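Local coordinates for DUF1491 domain-containing protein (PDB 4GOQ) that is of unknown function but, as a DUF1491 family member, folds into a mixed five-stranded beta-sheet accompanied by two alpha-helices, at residues A12-R15 with R16-G20; A55-G58 with D59-F63; T71-P74 with D75-Y79. All blocks are in the same frame, centred on the assembly; numbering follows the deposited sequence.

Interaction 1: A12-R15 with R16-G20; sequences ALIR and RAELG
Arg16 folds its guanidinium back over Ala12 and Leu13, one turn earlier in alpha-helix 6-19. The chain is bent at chi3 (49°), which brings one face of the flat group over Ala12 O, 3.6 Å from NH1, while NH2 passes 3.9 Å from Leu13 CD1. Its NE donates to the Phe103 carbonyl, which is consistent with the bend being held in place. Leu13 packs on Phe103, Leu104 and strand 91-97, Ala17 on Phe103 and strand 23-28. With an alanine here in place of Arg16, the Phe103 carbonyl would probably lose this donor and Ala12 O its covering guanidinium face.

Four successive backbone bonds of the i to i-4 type link the two segments, among them Glu18 N to Ile14 O at 2.9 Å, nearly straight at 169°. Ile14 and Glu18 lie alongside each other and point the same way, with CG2 of Ile14 3.8 Å from CD of Glu18. Leu19 instead sets its CD1 over the centre of the Arg15 guanidinium, 4.2 Å above the plane. One water bridges Arg15 and Glu18, donating to Arg15 O and, at 2.9 Å, to Glu18 OE1.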
loop_
_atom_site.group_PDB
_atom_site.type_symbol
_atom_site.label_atom_id
_atom_site.label_comp_id
_atom_site.label_asym_id
_atom_site.label_seq_id
_atom_site.Cartn_x
_atom_site.Cartn_y
_atom_site.Cartn_z
ATOM N N ALA A 12 5.673 -0.178 -11.096
ATOM C CA ALA A 12 5.709 -1.636 -11.200
ATOM C C ALA A 12 4.497 -2.257 -10.475
ATOM O O ALA A 12 3.910 -3.219 -10.963
ATOM C CB ALA A 12 7.005 -2.177 -10.599
ATOM N N LEU A 13 4.156 -1.735 -9.290
ATOM C CA LEU A 13 3.018 -2.265 -8.519
ATOM C C LEU A 13 1.691 -2.080 -9.300
ATOM O O LEU A 13 0.920 -3.046 -9.458
ATOM C CB LEU A 13 2.943 -1.586 -7.147
ATOM C CG LEU A 13 1.674 -1.907 -6.284
ATOM C CD1 LEU A 13 1.661 -3.396 -5.840
ATOM C CD2 LEU A 13 1.679 -1.056 -5.027
ATOM N N ILE A 14 1.461 -0.858 -9.822
ATOM C CA ILE A 14 0.257 -0.523 -10.617
ATOM C C ILE A 14 0.182 -1.418 -11.806
ATOM O O ILE A 14 -0.859 -2.027 -12.054
ATOM C CB ILE A 14 0.221 0.974 -11.060
ATOM C CG1 ILE A 14 0.183 1.920 -9.868
ATOM C CG2 ILE A 14 -0.928 1.257 -12.053
ATOM C CD1 ILE A 14 0.514 3.374 -10.303
ATOM N N ARG A 15 1.291 -1.537 -12.543
ATOM C CA ARG A 15 1.364 -2.360 -13.736
ATOM C C ARG A 15 1.010 -3.810 -13.436
ATOM O O ARG A 15 0.180 -4.389 -14.135
ATOM C CB ARG A 15 2.772 -2.261 -14.346
ATOM C CG ARG A 15 3.088 -3.334 -15.342
ATOM C CD ARG A 15 4.420 -2.974 -15.964
ATOM N NE ARG A 15 5.012 -4.097 -16.677
ATOM C CZ ARG A 15 4.679 -4.463 -17.907
ATOM N NH1 ARG A 15 3.703 -3.832 -18.556
ATOM N NH2 ARG A 15 5.284 -5.489 -18.483
ATOM N N ARG A 16 1.629 -4.393 -12.398
ATOM C CA ARG A 16 1.369 -5.761 -11.967
ATOM C C ARG A 16 -0.109 -5.968 -11.573
ATOM O O ARG A 16 -0.707 -6.977 -11.933
ATOM C CB ARG A 16 2.297 -6.081 -10.768
ATOM C CG ARG A 16 2.462 -7.533 -10.422
ATOM C CD ARG A 16 3.725 -7.799 -9.598
ATOM N NE ARG A 16 3.869 -6.897 -8.446
ATOM C CZ ARG A 16 4.810 -5.958 -8.326
ATOM N NH1 ARG A 16 5.719 -5.789 -9.285
ATOM N NH2 ARG A 16 4.861 -5.194 -7.235
ATOM N N ALA A 17 -0.680 -5.043 -10.791
ATOM C CA ALA A 17 -2.070 -5.160 -10.346
ATOM C C ALA A 17 -3.005 -5.107 -11.543
ATOM O O ALA A 17 -3.873 -5.974 -11.674
ATOM C CB ALA A 17 -2.402 -4.063 -9.344
ATOM N N GLU A 18 -2.779 -4.137 -12.466
ATOM C CA GLU A 18 -3.598 -4.000 -13.678
ATOM C C GLU A 18 -3.531 -5.251 -14.530
ATOM O O GLU A 18 -4.574 -5.700 -14.983
ATOM C CB GLU A 18 -3.196 -2.783 -14.505
ATOM C CG GLU A 18 -3.593 -1.465 -13.865
ATOM C CD GLU A 18 -3.252 -0.241 -14.691
ATOM O OE1 GLU A 18 -2.303 -0.309 -15.508
ATOM O OE2 GLU A 18 -3.926 0.797 -14.502
ATOM N N LEU A 19 -2.337 -5.857 -14.690
ATOM C CA LEU A 19 -2.162 -7.111 -15.446
ATOM C C LEU A 19 -2.880 -8.290 -14.792
ATOM O O LEU A 19 -3.208 -9.246 -15.474
ATOM C CB LEU A 19 -0.690 -7.487 -15.624
ATOM C CG LEU A 19 0.207 -6.504 -16.384
ATOM C CD1 LEU A 19 1.623 -7.021 -16.430
ATOM C CD2 LEU A 19 -0.309 -6.233 -17.771
ATOM N N GLY A 20 -3.054 -8.236 -13.477
ATOM C CA GLY A 20 -3.779 -9.256 -12.717
ATOM C C GLY A 20 -5.286 -9.042 -12.711
ATOM O O GLY A 20 -6.019 -9.865 -12.164
HETATM O O HOH W 1 -0.634 -2.404 -16.627
#

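Interaction 2: A55-G58 with D59-F63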
loop_
_atom_site.group_PDB
_atom_site.type_symbol
_atom_site.label_atom_id
_atom_site.label_comp_id
_atom_site.label_asym_id
_atom_site.label_seq_id
_atom_site.Cartn_x
_atom_site.Cartn_y
_atom_site.Cartn_z
ATOM N N ALA A 55 8.289 -1.551 6.680
ATOM C CA ALA A 55 9.090 -1.857 7.858
ATOM C C ALA A 55 10.394 -2.504 7.414
ATOM O O ALA A 55 10.543 -2.829 6.232
ATOM C CB ALA A 55 8.336 -2.764 8.816
ATOM N N THR A 56 11.349 -2.666 8.354
ATOM C CA THR A 56 12.651 -3.282 8.071
ATOM C C THR A 56 13.058 -4.263 9.153
ATOM O O THR A 56 12.739 -4.076 10.338
ATOM C CB THR A 56 13.763 -2.235 7.937
ATOM O OG1 THR A 56 13.763 -1.437 9.121
ATOM C CG2 THR A 56 13.633 -1.365 6.683
ATOM N N ARG A 57 13.820 -5.278 8.741
ATOM C CA ARG A 57 14.377 -6.280 9.640
ATOM C C ARG A 57 15.751 -5.777 10.107
ATOM O O ARG A 57 16.337 -4.904 9.446
ATOM C CB ARG A 57 14.478 -7.632 8.900
ATOM C CG ARG A 57 13.127 -8.330 8.705
ATOM C CD ARG A 57 12.946 -9.481 9.676
ATOM N NE ARG A 57 13.960 -10.514 9.459
ATOM C CZ ARG A 57 13.989 -11.691 10.071
ATOM N NH1 ARG A 57 13.047 -12.016 10.947
ATOM N NH2 ARG A 57 14.962 -12.554 9.813
ATOM N N GLY A 58 16.263 -6.348 11.205
ATOM C CA GLY A 58 17.566 -6.005 11.779
ATOM C C GLY A 58 18.779 -6.161 10.871
ATOM O O GLY A 58 19.913 -6.007 11.335
ATOM N N ASP A 59 18.558 -6.479 9.576
ATOM C CA ASP A 59 19.602 -6.630 8.553
ATOM C C ASP A 59 19.355 -5.661 7.360
ATOM O O ASP A 59 20.153 -5.623 6.422
ATOM C CB ASP A 59 19.692 -8.102 8.072
ATOM C CG ASP A 59 18.584 -8.534 7.122
ATOM O OD1 ASP A 59 17.403 -8.532 7.544
ATOM O OD2 ASP A 59 18.898 -8.867 5.958
ATOM N N GLY A 60 18.250 -4.910 7.413
ATOM C CA GLY A 60 17.865 -3.934 6.394
ATOM C C GLY A 60 16.856 -4.382 5.348
ATOM O O GLY A 60 16.449 -3.570 4.509
ATOM N N GLU A 61 16.450 -5.676 5.371
ATOM C CA GLU A 61 15.474 -6.251 4.430
ATOM C C GLU A 61 14.088 -5.594 4.620
ATOM O O GLU A 61 13.620 -5.485 5.749
ATOM C CB GLU A 61 15.372 -7.773 4.642
ATOM C CG GLU A 61 14.538 -8.511 3.598
ATOM C CD GLU A 61 14.002 -9.874 4.008
ATOM O OE1 GLU A 61 14.228 -10.289 5.167
ATOM O OE2 GLU A 61 13.332 -10.521 3.171
ATOM N N ARG A 62 13.452 -5.190 3.521
ATOM C CA ARG A 62 12.139 -4.547 3.540
ATOM C C ARG A 62 11.021 -5.571 3.595
ATOM O O ARG A 62 11.050 -6.581 2.879
ATOM C CB ARG A 62 11.958 -3.636 2.307
ATOM C CG ARG A 62 10.539 -3.062 2.114
ATOM C CD ARG A 62 10.215 -1.843 2.974
ATOM N NE ARG A 62 10.903 -0.643 2.490
ATOM C CZ ARG A 62 11.550 0.218 3.266
ATOM N NH1 ARG A 62 11.575 0.049 4.580
ATOM N NH2 ARG A 62 12.145 1.279 2.737
ATOM N N PHE A 63 10.007 -5.279 4.428
ATOM C CA PHE A 63 8.804 -6.086 4.520
ATOM C C PHE A 63 7.606 -5.160 4.778
ATOM O O PHE A 63 7.779 -3.960 5.028
ATOM C CB PHE A 63 8.940 -7.202 5.566
ATOM C CG PHE A 63 8.843 -6.800 7.030
ATOM C CD1 PHE A 63 9.982 -6.445 7.748
ATOM C CD2 PHE A 63 7.630 -6.860 7.703
ATOM C CE1 PHE A 63 9.892 -6.100 9.106
ATOM C CE2 PHE A 63 7.540 -6.498 9.050
ATOM C CZ PHE A 63 8.679 -6.159 9.753
HETATM O O HOH W 2 15.563 -10.485 7.316
#
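Ala55 and Phe63 face each other as an antiparallel hydrogen-bonded pair near the end of the beta-hairpin made by strands 48-56 and 62-65, and the chain reverses between them through a type I turn with a G1 bulge.

The backbone bonds come first. Ala55 N donates to Phe63 O at 3.0 Å, and Phe63 N returns the bond to Ala55 O. Beyond the non-hydrogen-bonded pair Thr56 and Arg62, where Thr56 CA sends a CH toward Glu61 O, Arg57 N bonds to that same carbonyl. Gly60 N closes the turn on Arg57 O at 2.8 Å. Gly60 has a positive phi (98°), where a side chain would jam against the preceding carbonyl.

Apolar contacts follow. With CG between the backbone N and the carbonyl carbon (chi1 76°), the Phe63 ring is turned over Ala55. Ala55 CB sits over one face as a CH-pi contact, 3.8 Å from the ring centroid, while Arg57 CG touches Phe63 CD1 at 3.8 Å.

The charged and polar side chains form the third group. On the other face of the hairpin, Arg62 NH1 meets Thr56 CG2 and makes a weak bond to Ala55 O; the main polar partner of Arg62 is Glu54, through a salt bridge from NE. Nearer the turn, a single water accepts from Arg57 NE at 2.7 Å and donates to Asp59 OD1 and Glu61 OE1. Arg57 stays beyond salt-bridge distance of both carboxylates, its NE 4.4 Å from Asp59 OD1. The opposite charges of this surface turn are therefore probably coupled through the shared water, which ties the three side chains together across the tip of the hairpin.

Interaction 3: T71-P74 with D75-Y79; sequences TFEP and DLDAY. With GOL (glycerol), chain H.
A glycerol-binding spot at the start of helix 74-86 is framed by Glu73 and Asp77, whose carboxylates share Lys40 and both hold one glycerol, probably from the crystallisation liquor. Glycerol O1 donates to Glu73 OE2 at 2.7 Å and glycerol O2 donates to Asp77 OD2 at 2.8 Å, the ligand thus spanning the two side chains. Glu73 reaches it with an extended chain, CG being anti to the backbone N (chi1 -162°). The like charges come close, OE2 of Glu73 lying 4.2 Å from OD2 of Asp77, but Lys40 makes salt bridges to both residues, at Glu73 OE2 and Asp77 OD1, and is likely to offset their repulsion.

The carboxylates spring from the first turn of the alpha-helix, which packs on the sheet through Leu76 and Tyr79 against strand 48-56 and the 67-68 loop. Glu73 O is gripped twice here. Leu76 N approaches from above the carbonyl plane at 2.8 Å, in a bent bond of 135°, and Asp77 N comes in the plane at 3.2 Å. The next bond is regular, from Ala78 N to Pro74 O. Pro74, lacking an N-H, suits the first turn, whose N-H groups have no helical i-4 carbonyl to bond.

Phe72 precedes the turn. Its carbonyl takes Asp75 N at 3.1 Å, and one face of its ring is covered by Pro74 CD. The Asp75 carboxylate stands across the ring edge, planes 60° apart, with OD2 in the ring plane and 4.0 Å from Phe72 CD2. That oxygen has its hydrogen-bonding partner in Ser70 OG, which also bonds with Phe72 N, connecting the Asp75 side chain with the chain leading into the helix.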
loop_
_atom_site.group_PDB
_atom_site.type_symbol
_atom_site.label_atom_id
_atom_site.label_comp_id
_atom_site.label_asym_id
_atom_site.label_seq_id
_atom_site.Cartn_x
_atom_site.Cartn_y
_atom_site.Cartn_z
ATOM N N THR A 71 -12.053 -4.420 10.105
ATOM C CA THR A 71 -13.007 -4.856 9.077
ATOM C C THR A 71 -13.871 -3.649 8.634
ATOM O O THR A 71 -14.654 -3.764 7.684
ATOM C CB THR A 71 -13.906 -6.003 9.572
ATOM O OG1 THR A 71 -14.594 -5.585 10.747
ATOM C CG2 THR A 71 -13.129 -7.301 9.806
ATOM N N PHE A 72 -13.706 -2.493 9.323
ATOM C CA PHE A 72 -14.437 -1.244 9.035
ATOM C C PHE A 72 -13.513 -0.313 8.271
ATOM O O PHE A 72 -12.612 0.307 8.845
ATOM C CB PHE A 72 -14.961 -0.619 10.334
ATOM C CG PHE A 72 -16.042 0.409 10.091
ATOM C CD1 PHE A 72 -17.287 0.032 9.602
ATOM C CD2 PHE A 72 -15.804 1.757 10.326
ATOM C CE1 PHE A 72 -18.288 0.989 9.378
ATOM C CE2 PHE A 72 -16.807 2.715 10.106
ATOM C CZ PHE A 72 -18.025 2.331 9.599
ATOM N N GLU A 73 -13.668 -0.301 6.933
ATOM C CA GLU A 73 -12.783 0.395 5.995
ATOM C C GLU A 73 -12.525 1.890 6.353
ATOM O O GLU A 73 -11.369 2.331 6.248
ATOM C CB GLU A 73 -13.312 0.274 4.572
ATOM C CG GLU A 73 -12.238 0.580 3.547
ATOM C CD GLU A 73 -12.726 0.538 2.118
ATOM O OE1 GLU A 73 -13.394 -0.448 1.729
ATOM O OE2 GLU A 73 -12.439 1.503 1.382
ATOM N N PRO A 74 -13.520 2.677 6.828
ATOM C CA PRO A 74 -13.213 4.083 7.163
ATOM C C PRO A 74 -12.078 4.252 8.185
ATOM O O PRO A 74 -11.433 5.291 8.152
ATOM C CB PRO A 74 -14.538 4.607 7.689
ATOM C CG PRO A 74 -15.553 3.839 6.894
ATOM C CD PRO A 74 -14.977 2.436 6.900
ATOM N N ASP A 75 -11.817 3.248 9.066
ATOM C CA ASP A 75 -10.649 3.286 9.968
ATOM C C ASP A 75 -9.320 3.296 9.177
ATOM O O ASP A 75 -8.323 3.884 9.614
ATOM C CB ASP A 75 -10.655 2.077 10.919
ATOM C CG ASP A 75 -11.791 2.073 11.908
ATOM O OD1 ASP A 75 -12.152 3.187 12.426
ATOM O OD2 ASP A 75 -12.352 0.974 12.155
ATOM N N LEU A 76 -9.292 2.621 8.027
ATOM C CA LEU A 76 -8.074 2.579 7.184
ATOM C C LEU A 76 -7.906 3.918 6.480
ATOM O O LEU A 76 -6.795 4.432 6.424
ATOM C CB LEU A 76 -8.092 1.422 6.172
ATOM C CG LEU A 76 -8.460 0.024 6.739
ATOM C CD1 LEU A 76 -8.321 -1.030 5.651
ATOM C CD2 LEU A 76 -7.585 -0.352 7.941
ATOM N N ASP A 77 -9.030 4.541 6.074
ATOM C CA ASP A 77 -9.022 5.869 5.450
ATOM C C ASP A 77 -8.610 6.907 6.487
ATOM O O ASP A 77 -7.798 7.765 6.167
ATOM C CB ASP A 77 -10.402 6.183 4.823
ATOM C CG ASP A 77 -10.694 5.341 3.568
ATOM O OD1 ASP A 77 -9.743 4.732 3.017
ATOM O OD2 ASP A 77 -11.868 5.241 3.189
ATOM N N ALA A 78 -9.102 6.783 7.751
ATOM C CA ALA A 78 -8.707 7.698 8.841
ATOM C C ALA A 78 -7.180 7.588 9.076
ATOM O O ALA A 78 -6.502 8.619 9.192
ATOM C CB ALA A 78 -9.493 7.385 10.131
ATOM N N TYR A 79 -6.653 6.369 9.094
ATOM C CA TYR A 79 -5.221 6.104 9.260
ATOM C C TYR A 79 -4.408 6.746 8.119
ATOM O O TYR A 79 -3.398 7.390 8.396
ATOM C CB TYR A 79 -4.892 4.600 9.368
ATOM C CG TYR A 79 -3.439 4.382 9.749
ATOM C CD1 TYR A 79 -2.436 4.362 8.778
ATOM C CD2 TYR A 79 -3.063 4.222 11.080
ATOM C CE1 TYR A 79 -1.094 4.210 9.126
ATOM C CE2 TYR A 79 -1.726 4.034 11.437
ATOM C CZ TYR A 79 -0.744 4.078 10.463
ATOM O OH TYR A 79 0.573 3.900 10.821
HETATM C C1 GOL H . -13.380 3.794 -0.557
HETATM O O1 GOL H . -14.099 2.574 -0.388
HETATM C C2 GOL H . -13.854 4.855 0.407
HETATM O O2 GOL H . -12.810 5.804 0.638
HETATM C C3 GOL H . -15.071 5.555 -0.152
HETATM O O3 GOL H . -15.774 6.224 0.884
#

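How the interactions relate
The three contacts come in series along the chain, in the order 12-20, 55-63, 71-79, and none touches another: their centres lie about 24 Å (interactions 1 and 2), 24 Å (1 and 3) and 26 Å (2 and 3) apart. All three are arranged around one mixed sheet, ordered 23-28, 91-97, 37-43, 48-56, 62-65. Interaction 1 lies in the C-terminal half of helix 6-19, which packs near the 23-28 and 91-97 side. Interaction 2 is the turn of the hairpin that ends at an edge strand, 62-65. Interaction 3 begins helix 74-86, the next element, set against strand 48-56. Interactions 1 and 3 lie on opposite sides of the chain's centre, so the three local contacts sit at well-separated parts of the domain.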